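Local coordinates for putative cell surface protein, similar to internalin proteins (Listeria monocytogenes EGD-e, PDB 5KZS) that is of unknown function but, as an internalin-like leucine-rich-repeat protein of the bacterial surface, probably offers a binding surface for partner proteins, at residues D118-P123 / D141-P146; G137-F142 / P164-I169; L197-N202 / L220-N225. All blocks are in the same frame, centred on the assembly; numbering follows the deposited sequence.

Contact 1: residues D118-P123 / D141-P146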
# COMPACT_ATOMS: atom_id res chain seq x y z
N ASP A 118 -11.57 7.99 -13.04
CA ASP A 118 -11.65 6.81 -13.89
C ASP A 118 -11.19 7.27 -15.28
O ASP A 118 -12.01 7.57 -16.14
CB ASP A 118 -13.10 6.28 -13.88
CG ASP A 118 -13.30 5.04 -14.75
OD1 ASP A 118 -12.33 4.35 -15.11
OD2 ASP A 118 -14.47 4.75 -15.08
N TYR A 119 -9.88 7.36 -15.47
CA TYR A 119 -9.29 8.00 -16.66
C TYR A 119 -9.65 7.32 -17.98
O TYR A 119 -9.44 6.11 -18.16
CB TYR A 119 -7.77 8.07 -16.57
CG TYR A 119 -7.18 9.01 -15.53
CD1 TYR A 119 -7.37 10.39 -15.62
CD2 TYR A 119 -6.37 8.53 -14.50
CE1 TYR A 119 -6.79 11.26 -14.69
CE2 TYR A 119 -5.79 9.39 -13.56
CZ TYR A 119 -6.00 10.76 -13.66
OH TYR A 119 -5.42 11.60 -12.72
N GLN A 120 -10.17 8.12 -18.92
CA GLN A 120 -10.54 7.66 -20.25
C GLN A 120 -9.52 8.03 -21.34
O GLN A 120 -9.42 7.32 -22.35
CB GLN A 120 -11.91 8.25 -20.62
CG GLN A 120 -13.02 7.89 -19.64
CD GLN A 120 -13.28 6.39 -19.58
OE1 GLN A 120 -13.62 5.78 -20.59
NE2 GLN A 120 -13.09 5.79 -18.40
N ASN A 121 -8.76 9.13 -21.15
CA ASN A 121 -7.85 9.64 -22.19
C ASN A 121 -6.41 9.12 -22.15
O ASN A 121 -5.61 9.48 -23.01
CB ASN A 121 -7.85 11.16 -22.19
CG ASN A 121 -9.21 11.73 -22.53
OD1 ASN A 121 -9.69 11.60 -23.65
ND2 ASN A 121 -9.85 12.37 -21.56
N TYR A 122 -6.09 8.26 -21.19
CA TYR A 122 -4.77 7.61 -21.10
C TYR A 122 -4.92 6.08 -21.26
O TYR A 122 -4.71 5.33 -20.30
CB TYR A 122 -4.09 7.99 -19.78
CG TYR A 122 -4.23 9.45 -19.40
CD1 TYR A 122 -3.94 10.47 -20.32
CD2 TYR A 122 -4.66 9.83 -18.13
CE1 TYR A 122 -4.08 11.81 -19.98
CE2 TYR A 122 -4.79 11.17 -17.78
CZ TYR A 122 -4.50 12.15 -18.71
OH TYR A 122 -4.63 13.48 -18.37
N PRO A 123 -5.30 5.61 -22.48
CA PRO A 123 -5.46 4.16 -22.71
C PRO A 123 -4.15 3.35 -22.74
O PRO A 123 -4.21 2.13 -22.70
CB PRO A 123 -6.12 4.11 -24.10
CG PRO A 123 -5.65 5.35 -24.79
CD PRO A 123 -5.60 6.39 -23.71
N ASP A 141 -13.27 1.39 -10.09
CA ASP A 141 -13.11 0.17 -10.84
C ASP A 141 -12.85 0.51 -12.32
O ASP A 141 -13.78 0.60 -13.13
CB ASP A 141 -14.37 -0.66 -10.67
CG ASP A 141 -14.25 -2.03 -11.27
OD1 ASP A 141 -13.17 -2.38 -11.81
OD2 ASP A 141 -15.26 -2.78 -11.18
N PHE A 142 -11.57 0.66 -12.65
CA PHE A 142 -11.11 1.33 -13.88
C PHE A 142 -11.67 0.73 -15.16
O PHE A 142 -11.59 -0.47 -15.34
CB PHE A 142 -9.59 1.28 -14.01
CG PHE A 142 -8.84 1.75 -12.80
CD1 PHE A 142 -8.73 3.10 -12.51
CD2 PHE A 142 -8.25 0.83 -11.94
CE1 PHE A 142 -8.03 3.53 -11.39
CE2 PHE A 142 -7.57 1.26 -10.82
CZ PHE A 142 -7.45 2.61 -10.54
N THR A 143 -12.20 1.60 -16.03
CA THR A 143 -12.78 1.20 -17.33
C THR A 143 -11.89 1.47 -18.54
O THR A 143 -12.01 0.78 -19.56
CB THR A 143 -14.11 1.94 -17.57
OG1 THR A 143 -13.90 3.33 -17.35
CG2 THR A 143 -15.18 1.44 -16.63
N GLY A 144 -11.02 2.47 -18.44
CA GLY A 144 -10.30 3.02 -19.60
C GLY A 144 -8.80 2.86 -19.66
O GLY A 144 -8.14 3.56 -20.43
N MSE A 145 -8.27 1.93 -18.87
CA MSE A 145 -6.82 1.67 -18.79
C MSE A 145 -6.58 0.18 -18.90
O MSE A 145 -6.12 -0.45 -17.95
CB MSE A 145 -6.25 2.26 -17.50
CG MSE A 145 -6.58 3.74 -17.43
SE MSE A 145 -5.52 4.71 -16.10
CE MSE A 145 -6.62 4.45 -14.50
N PRO A 146 -6.90 -0.39 -20.08
CA PRO A 146 -6.82 -1.85 -20.28
C PRO A 146 -5.43 -2.48 -20.14
O PRO A 146 -5.35 -3.71 -20.01
CB PRO A 146 -7.31 -2.02 -21.72
CG PRO A 146 -6.92 -0.75 -22.38
CD PRO A 146 -7.21 0.30 -21.35
O HOH W 1 -9.95 4.41 -16.19

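Contact 2: residues G137-F142 / P164-I169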
# COMPACT_ATOMS: atom_id res chain seq x y z
N GLY A 137 -12.48 9.97 -1.44
CA GLY A 137 -13.35 8.91 -1.90
C GLY A 137 -12.65 7.55 -1.96
O GLY A 137 -11.93 7.12 -1.00
N ALA A 138 -12.84 6.91 -3.12
CA ALA A 138 -12.57 5.49 -3.31
C ALA A 138 -11.79 5.30 -4.58
O ALA A 138 -11.64 6.22 -5.40
CB ALA A 138 -13.89 4.74 -3.43
N ILE A 139 -11.34 4.07 -4.77
CA ILE A 139 -10.62 3.71 -5.97
C ILE A 139 -11.66 3.31 -6.98
O ILE A 139 -12.48 2.46 -6.70
CB ILE A 139 -9.62 2.56 -5.75
CG1 ILE A 139 -8.72 2.87 -4.55
CG2 ILE A 139 -8.75 2.34 -6.99
CD1 ILE A 139 -7.96 1.67 -4.05
N PRO A 140 -11.63 3.93 -8.16
CA PRO A 140 -12.61 3.51 -9.15
C PRO A 140 -12.25 2.15 -9.73
O PRO A 140 -11.07 1.79 -9.81
CB PRO A 140 -12.50 4.59 -10.22
CG PRO A 140 -11.06 4.98 -10.16
CD PRO A 140 -10.63 4.85 -8.73
N ASP A 141 -13.27 1.39 -10.09
CA ASP A 141 -13.11 0.17 -10.84
C ASP A 141 -12.85 0.51 -12.32
O ASP A 141 -13.78 0.60 -13.13
CB ASP A 141 -14.37 -0.66 -10.67
CG ASP A 141 -14.25 -2.03 -11.27
OD1 ASP A 141 -13.17 -2.38 -11.81
OD2 ASP A 141 -15.26 -2.78 -11.18
N PHE A 142 -11.57 0.66 -12.65
CA PHE A 142 -11.11 1.33 -13.88
C PHE A 142 -11.67 0.73 -15.16
O PHE A 142 -11.59 -0.47 -15.34
CB PHE A 142 -9.59 1.28 -14.01
CG PHE A 142 -8.84 1.75 -12.80
CD1 PHE A 142 -8.73 3.10 -12.51
CD2 PHE A 142 -8.25 0.83 -11.94
CE1 PHE A 142 -8.03 3.53 -11.39
CE2 PHE A 142 -7.57 1.26 -10.82
CZ PHE A 142 -7.45 2.61 -10.54
N PRO A 164 -12.39 -1.76 -4.81
CA PRO A 164 -13.35 -2.56 -5.58
C PRO A 164 -12.71 -3.86 -6.07
O PRO A 164 -11.48 -3.98 -6.08
CB PRO A 164 -13.63 -1.65 -6.78
CG PRO A 164 -12.31 -1.01 -7.03
CD PRO A 164 -11.66 -0.82 -5.69
N ASP A 165 -13.54 -4.81 -6.50
CA ASP A 165 -13.03 -6.03 -7.11
C ASP A 165 -12.75 -5.78 -8.58
O ASP A 165 -13.59 -6.06 -9.43
CB ASP A 165 -14.00 -7.19 -6.96
CG ASP A 165 -13.52 -8.46 -7.65
OD1 ASP A 165 -12.33 -8.51 -8.06
OD2 ASP A 165 -14.34 -9.41 -7.77
N PHE A 166 -11.54 -5.31 -8.88
CA PHE A 166 -11.21 -4.73 -10.18
C PHE A 166 -11.54 -5.64 -11.37
O PHE A 166 -10.95 -6.72 -11.52
CB PHE A 166 -9.72 -4.39 -10.25
CG PHE A 166 -9.28 -3.37 -9.23
CD1 PHE A 166 -9.50 -2.02 -9.44
CD2 PHE A 166 -8.59 -3.76 -8.09
CE1 PHE A 166 -9.07 -1.07 -8.52
CE2 PHE A 166 -8.16 -2.82 -7.16
CZ PHE A 166 -8.40 -1.48 -7.37
N HIS A 167 -12.46 -5.19 -12.23
CA HIS A 167 -12.98 -6.00 -13.34
C HIS A 167 -12.23 -5.80 -14.66
O HIS A 167 -12.05 -6.76 -15.43
CB HIS A 167 -14.49 -5.73 -13.56
CG HIS A 167 -15.35 -6.15 -12.41
ND1 HIS A 167 -15.77 -5.28 -11.43
CD2 HIS A 167 -15.84 -7.37 -12.07
CE1 HIS A 167 -16.49 -5.93 -10.54
NE2 HIS A 167 -16.55 -7.20 -10.90
N THR A 168 -11.80 -4.58 -14.92
CA THR A 168 -11.34 -4.20 -16.26
C THR A 168 -9.85 -3.80 -16.29
O THR A 168 -9.44 -2.94 -17.09
CB THR A 168 -12.24 -3.08 -16.81
OG1 THR A 168 -13.57 -3.24 -16.30
CG2 THR A 168 -12.26 -3.09 -18.33
N ILE A 169 -9.04 -4.45 -15.45
CA ILE A 169 -7.57 -4.33 -15.47
C ILE A 169 -6.90 -5.72 -15.30
O ILE A 169 -6.11 -5.94 -14.38
CB ILE A 169 -7.06 -3.30 -14.42
CG1 ILE A 169 -7.63 -3.56 -13.03
CG2 ILE A 169 -7.43 -1.88 -14.83
CD1 ILE A 169 -6.86 -2.89 -11.92
O HOH W 2 -11.11 -2.39 -13.44

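Contact 3: residues L197-N202 / L220-N225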
# COMPACT_ATOMS: atom_id res chain seq x y z
N LEU A 197 1.57 -8.37 -4.30
CA LEU A 197 0.51 -7.68 -3.60
C LEU A 197 1.08 -7.29 -2.26
O LEU A 197 1.43 -8.14 -1.45
CB LEU A 197 -0.72 -8.60 -3.44
CG LEU A 197 -1.94 -8.10 -2.66
CD1 LEU A 197 -2.47 -6.79 -3.19
CD2 LEU A 197 -3.04 -9.15 -2.70
N ASN A 198 1.20 -5.99 -2.03
CA ASN A 198 1.79 -5.52 -0.79
C ASN A 198 0.68 -5.00 0.12
O ASN A 198 0.04 -3.99 -0.21
CB ASN A 198 2.82 -4.45 -1.10
CG ASN A 198 3.66 -4.08 0.10
OD1 ASN A 198 3.39 -4.47 1.24
ND2 ASN A 198 4.69 -3.29 -0.16
N LEU A 199 0.48 -5.69 1.25
CA LEU A 199 -0.50 -5.29 2.27
C LEU A 199 0.10 -5.09 3.66
O LEU A 199 -0.62 -5.12 4.66
CB LEU A 199 -1.62 -6.32 2.33
CG LEU A 199 -2.28 -6.67 0.99
CD1 LEU A 199 -3.14 -7.90 1.10
CD2 LEU A 199 -3.10 -5.51 0.45
N SER A 200 1.41 -4.84 3.74
CA SER A 200 2.08 -4.56 5.01
C SER A 200 1.57 -3.28 5.69
O SER A 200 1.04 -2.39 5.02
CB SER A 200 3.58 -4.46 4.77
OG SER A 200 3.86 -3.56 3.70
N PHE A 201 1.75 -3.20 7.00
CA PHE A 201 1.25 -2.08 7.83
C PHE A 201 -0.21 -1.73 7.54
O PHE A 201 -0.55 -0.62 7.08
CB PHE A 201 2.08 -0.81 7.67
CG PHE A 201 3.55 -0.99 7.88
CD1 PHE A 201 4.37 -1.43 6.84
CD2 PHE A 201 4.14 -0.60 9.09
CE1 PHE A 201 5.75 -1.52 7.00
CE2 PHE A 201 5.52 -0.70 9.27
CZ PHE A 201 6.32 -1.17 8.22
N ASN A 202 -1.07 -2.72 7.79
CA ASN A 202 -2.51 -2.56 7.72
C ASN A 202 -3.11 -3.07 9.04
O ASN A 202 -2.38 -3.24 10.03
CB ASN A 202 -3.04 -3.29 6.46
CG ASN A 202 -2.98 -2.43 5.21
OD1 ASN A 202 -3.80 -1.53 4.99
ND2 ASN A 202 -2.01 -2.72 4.36
N LEU A 220 3.13 -11.98 -1.41
CA LEU A 220 2.05 -11.39 -0.66
C LEU A 220 2.63 -10.87 0.63
O LEU A 220 2.85 -11.63 1.58
CB LEU A 220 0.95 -12.42 -0.38
CG LEU A 220 -0.25 -12.01 0.49
CD1 LEU A 220 -0.89 -10.70 0.05
CD2 LEU A 220 -1.31 -13.10 0.46
N ASN A 221 2.91 -9.59 0.67
CA ASN A 221 3.54 -9.02 1.84
C ASN A 221 2.48 -8.76 2.91
O ASN A 221 1.62 -7.90 2.73
CB ASN A 221 4.27 -7.74 1.48
CG ASN A 221 5.19 -7.26 2.59
OD1 ASN A 221 4.98 -7.57 3.77
ND2 ASN A 221 6.21 -6.49 2.22
N LEU A 222 2.56 -9.50 4.02
CA LEU A 222 1.66 -9.30 5.14
C LEU A 222 2.33 -8.78 6.41
O LEU A 222 1.69 -8.75 7.46
CB LEU A 222 0.94 -10.61 5.44
CG LEU A 222 0.16 -11.21 4.26
CD1 LEU A 222 -0.52 -12.50 4.68
CD2 LEU A 222 -0.87 -10.23 3.73
N ASP A 223 3.59 -8.35 6.32
CA ASP A 223 4.35 -7.81 7.45
C ASP A 223 3.55 -6.75 8.22
O ASP A 223 2.81 -6.01 7.64
CB ASP A 223 5.67 -7.21 6.95
CG ASP A 223 6.81 -7.26 7.99
OD1 ASP A 223 6.93 -8.27 8.72
OD2 ASP A 223 7.61 -6.30 8.04
N TYR A 224 3.70 -6.69 9.54
CA TYR A 224 3.01 -5.71 10.39
C TYR A 224 1.48 -5.67 10.25
O TYR A 224 0.88 -4.62 10.05
CB TYR A 224 3.61 -4.32 10.17
CG TYR A 224 4.97 -4.13 10.77
CD1 TYR A 224 5.12 -3.98 12.14
CD2 TYR A 224 6.11 -4.04 9.97
CE1 TYR A 224 6.36 -3.77 12.72
CE2 TYR A 224 7.37 -3.82 10.53
CZ TYR A 224 7.48 -3.69 11.91
OH TYR A 224 8.71 -3.49 12.50
N ASN A 225 0.87 -6.84 10.34
CA ASN A 225 -0.58 -7.02 10.43
C ASN A 225 -0.88 -7.84 11.71
O ASN A 225 0.03 -8.12 12.51
CB ASN A 225 -1.08 -7.70 9.15
CG ASN A 225 -1.29 -6.71 8.00
OD1 ASN A 225 -2.26 -5.95 7.99
ND2 ASN A 225 -0.38 -6.71 7.03

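Contact 1: residues D118-P123 / D141-P146
D118 grips T143 through both oxygens of its carboxylate, and this pairing joins two loops that have no regular secondary structure. The D118 side chain can be followed outward. Its CB packs against the ring of P140, and CG stands anti to the backbone N (chi1 180°), which carries the carboxylate across to 141-146. There OD1 accepts the backbone N of T143 at 2.9 Å, nearly straight with 171° at the hydrogen, while OD2 accepts OG1 of the same threonine at 2.7 Å. Both donors arrive on the syn side of the carboxylate, somewhat out of its plane. OD1 has a further partner: water 1, 2.6 Å away, donates to it and also to Y119 O, and accepts from G144 N, so it ties the two backbones together beside the carboxylate.

T143 OG1 is in turn approached by Q120 NE2 at 2.8 Å. The Q120 chain folds back at chi2 (-62°), which lets NE2 donate to D118 O within its own loop as well; both acceptors lie close to the plane of the amide. On the inner side the contact turns apolar. M145, a selenomethionine, brings its CG near both Y119 O and Y122 O and lays SE 4.1 Å from Y119 CB, with CE at the edge of the Y119 ring. The phenol of Y119 reaches onward to F89 O.

All three direct hydrogen bonds use a side chain on at least one side. The threonine hydroxyl both gives and receives, the water completes the polar network, and the hydrogen bonds to OD1 and OD2 would be expected to favour an ionised aspartate. Two irregular loops are thus held in register chiefly by side chains and solvent.

Contact 2: residues G137-F142 / P164-I169
On the side of the leucine-rich-repeat solenoid away from its parallel sheet, D141 and H167 join the loops of successive turns. D141 sits at the centre of an inverse gamma turn, as does D165 in the next loop. Its CG lies anti to the backbone N (chi1 -173°), reaching over to H167, which it holds twice. OD1 accepts the backbone N of H167 at 2.9 Å. OD2 offers its syn lone pair to ND1 at 2.6 Å; that bond is almost straight (173°) and lies in the plane of the imidazole, although the carboxylate itself is turned by 37° against the ring. The two bonds together fix the rotation of both side chains. Water 2 donates to OD1 and to F142 O and accepts from T168 N, 2.7 Å away, bridging the backbones next to the carboxylate.

Beneath this polar layer the phenylalanines run into the core. F142 and F166 lie side by side and point the same way, their ring planes nearly parallel but at different heights, meeting rim to rim, with centroids 5.7 Å apart and neither ring over the face of the other. CE2 of F142 comes within 3.6 Å of CE1 of F166. Each ring has a carbonyl oxygen of its own segment over one face: P140 O above the centre of F142, P164 O nearer the rim of F166. I139 CG2 touches the F166 ring at its edge, in plane, 3.8 Å from CE1. The ring of P164 fits against I139 CB and the CB of D141, and I169 CG2 packs on F142 CB.

Two phenylalanines of successive loops thus pack side by side in the core with polar groups toward the outside, consistent with the repeat-on-repeat stacking of a leucine-rich-repeat solenoid.

Contact 3: residues L197-N202 / L220-N225
The rings of F201 and Y224 form an offset stack, centroids 4.5 Å apart and planes inclined by 20°. One face of F201 receives Y224 CD2, displaced toward the rim and 3.4 Å from CZ, while Y224 CB also lies over the ring. F201 stacks on H179 as well, so the aromatic column continues into the preceding turn. Two amides are aligned in the same manner: N198 and N221 lie side by side with nearly parallel planes, and N198 OD1 rests 3.4 Å from N221 CB. Each OD1 closes an Asx turn, on S200 N and on D223 N; N198 OD1 also accepts from S200 OG.

A third amide, that of N225, crosses between the turns. Its ND2 donates to L199 O at 2.9 Å and to L222 O at the same distance, both oxygens lying near the amide plane. N202 ND2 reaches L199 O too, and the two donors come from opposite faces of that carbonyl's plane. OD1 of N225 is held by L204 N, and N202 repeats the pattern one turn earlier with L182 N and L177 O.

The backbones run as parallel strands, N221 N bonding to L197 O and L199 N to N221 O at 2.9 Å; beyond the strands, F201 N bonds to D223 O. On the sheet face away from the asparagines N198 and N221, the leucines point inward. L220 CD1 touches both L197 CD2 and L199 CD1, 3.7 Å from the latter.

Chemically, the N202 and N225 amides satisfy buried peptide groups where the chain leaves the sheet, as the consensus asparagine does in leucine-rich repeats. Leucines fill the core behind the strands, and the stacked rings extend the repeat-to-repeat contact toward the surface.

All three contacts join neighbouring turns of one leucine-rich-repeat solenoid. Contacts 1 and 2 are consecutive: their centres lie 10 Å apart, they share D141 and F142, and they touch where M145 O meets I169 CG2 at 3.7 Å. Both use the same device, an aspartate that takes the backbone N and a side-chain donor of the next loop, with a water beside it. Contact 3 lies farther along the solenoid, its centre 20 Å from that of contact 2 and 27 Å from that of contact 1, and touches neither. It joins strands of the parallel sheet and the turns that follow, whereas contacts 1 and 2 join the loops between strands.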